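Long-range contact in ATP-dependent Clp protease adapter protein CLPS1, chloroplastic (Arabidopsis thaliana, PDB 7D34), which acts as a small adapter that modulates the chloroplast chaperone ClpC and probably helps select substrates for the plastid Clp protease: residues Y5-H10 against L71-E76. Numbering follows the deposited sequence.
Sequences YRVILH and LLSSVE
In the three-stranded antiparallel sheet of the ClpS core, the central strand 5-10 pairs with the outer strand 72-77, placing Arg6 beside Glu76 and Ile8 beside Ser74 on the face that His10 shares. Arg6 N donates to Glu76 O at 2.6 Å and Ile8 N to Ser74 O at 2.8 Å. Ile8 O is gripped twice, by Ser74 N and by Ser73 OG (2.9 Å), which come from opposite faces of its carbonyl plane; Ser73, its OG anti to the backbone N (chi1 177°), thus satisfies its buried hydroxyl within the sheet. Ser74, on the same sheet face as Ile8 and His10, has a side chain short enough for OG to hydrogen-bond His10 NE2 at 2.7 Å, near the ring plane, while Ile8 CG2 lies over one face of the imidazole, offset toward its rim. Glu76 OE2 lies over one face of the Arg6 guanidinium in a salt bridge, 2.9 Å from Arg6 NH1, the two planes 32° apart. Arg6 also bridges to Glu76, and Glu76 to Arg6, of the second subunit, which probably offsets the like charges meeting there. With an alanine in place of Glu76, the Arg6 guanidiniums of both subunits would probably lose these carboxylates, keeping Asp78 as partner of NH2. On the opposite face, Ser73, Val7 and Val75 meet helix 56-68. The central strand ends at the N-degron pocket of the ClpS fold, where His10 touches the bound phenylalanine.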
# COMPACT_ATOMS: atom_id res chain seq x y z
N TYR A 5 8.26 0.01 11.18
CA TYR A 5 8.74 -0.63 9.97
C TYR A 5 7.53 -1.14 9.20
O TYR A 5 6.47 -1.43 9.78
CB TYR A 5 9.68 -1.80 10.26
CG TYR A 5 11.13 -1.37 10.46
CD1 TYR A 5 12.11 -1.70 9.52
CD2 TYR A 5 11.52 -0.63 11.57
CE1 TYR A 5 13.44 -1.31 9.70
CE2 TYR A 5 12.84 -0.24 11.75
CZ TYR A 5 13.79 -0.58 10.82
OH TYR A 5 15.09 -0.16 11.04
N ARG A 6 7.69 -1.25 7.89
CA ARG A 6 6.62 -1.68 6.99
C ARG A 6 6.83 -3.13 6.59
O ARG A 6 7.95 -3.53 6.24
CB ARG A 6 6.59 -0.79 5.75
CG ARG A 6 5.64 0.39 5.80
CD ARG A 6 6.31 1.70 5.41
NE ARG A 6 6.46 1.90 3.97
CZ ARG A 6 6.73 3.07 3.40
NH1 ARG A 6 6.86 3.17 2.10
NH2 ARG A 6 6.83 4.16 4.14
N VAL A 7 5.77 -3.94 6.71
CA VAL A 7 5.70 -5.26 6.11
C VAL A 7 4.95 -5.11 4.78
O VAL A 7 3.79 -4.69 4.76
CB VAL A 7 5.01 -6.28 7.03
CG1 VAL A 7 5.07 -7.69 6.43
CG2 VAL A 7 5.65 -6.30 8.43
N ILE A 8 5.63 -5.45 3.70
CA ILE A 8 5.12 -5.29 2.34
C ILE A 8 4.74 -6.64 1.76
O ILE A 8 5.45 -7.64 1.91
CB ILE A 8 6.17 -4.59 1.46
CG1 ILE A 8 6.58 -3.24 2.05
CG2 ILE A 8 5.60 -4.40 0.07
CD1 ILE A 8 5.52 -2.17 2.03
N LEU A 9 3.60 -6.66 1.06
CA LEU A 9 3.12 -7.79 0.28
C LEU A 9 3.26 -7.42 -1.19
O LEU A 9 2.75 -6.39 -1.63
CB LEU A 9 1.66 -8.12 0.64
CG LEU A 9 1.03 -9.18 -0.27
CD1 LEU A 9 1.74 -10.53 -0.15
CD2 LEU A 9 -0.45 -9.32 -0.01
N HIS A 10 4.00 -8.24 -1.93
CA HIS A 10 4.17 -8.05 -3.36
C HIS A 10 3.28 -9.00 -4.16
O HIS A 10 3.04 -10.15 -3.76
CB HIS A 10 5.64 -8.28 -3.75
CG HIS A 10 6.60 -7.33 -3.10
ND1 HIS A 10 7.10 -6.23 -3.75
CD2 HIS A 10 7.17 -7.34 -1.87
CE1 HIS A 10 7.94 -5.59 -2.96
NE2 HIS A 10 8.00 -6.24 -1.80
N LEU A 71 4.15 -16.48 -0.12
CA LEU A 71 3.95 -15.13 -0.63
C LEU A 71 5.29 -14.39 -0.77
O LEU A 71 6.31 -14.80 -0.23
CB LEU A 71 3.01 -14.31 0.26
CG LEU A 71 1.71 -15.03 0.66
CD1 LEU A 71 0.79 -14.08 1.41
CD2 LEU A 71 1.02 -15.68 -0.52
N LEU A 72 5.27 -13.32 -1.57
CA LEU A 72 6.42 -12.44 -1.75
C LEU A 72 6.29 -11.25 -0.80
O LEU A 72 5.29 -10.52 -0.87
CB LEU A 72 6.54 -11.94 -3.19
CG LEU A 72 6.78 -13.01 -4.25
CD1 LEU A 72 6.78 -12.40 -5.63
CD2 LEU A 72 8.11 -13.68 -3.99
N SER A 73 7.24 -11.10 0.13
CA SER A 73 7.18 -10.07 1.16
C SER A 73 8.55 -9.45 1.41
O SER A 73 9.59 -10.11 1.28
CB SER A 73 6.60 -10.69 2.46
OG SER A 73 6.58 -9.76 3.52
N SER A 74 8.54 -8.16 1.75
CA SER A 74 9.74 -7.42 2.12
C SER A 74 9.46 -6.63 3.39
O SER A 74 8.30 -6.39 3.75
CB SER A 74 10.20 -6.50 0.97
OG SER A 74 9.12 -5.69 0.54
N VAL A 75 10.53 -6.22 4.07
CA VAL A 75 10.44 -5.30 5.19
C VAL A 75 11.19 -4.03 4.85
O VAL A 75 12.27 -4.09 4.25
CB VAL A 75 11.00 -5.93 6.48
CG1 VAL A 75 10.95 -4.89 7.59
CG2 VAL A 75 10.26 -7.24 6.85
N GLU A 76 10.67 -2.88 5.27
CA GLU A 76 11.37 -1.62 5.06
C GLU A 76 11.02 -0.63 6.17
O GLU A 76 9.98 -0.76 6.82
CB GLU A 76 11.01 -1.01 3.71
CG GLU A 76 9.51 -0.70 3.57
CD GLU A 76 9.20 -0.14 2.19
OE1 GLU A 76 9.44 -0.87 1.20
OE2 GLU A 76 8.75 1.03 2.07
O HOH W 1 3.04 -12.56 -3.02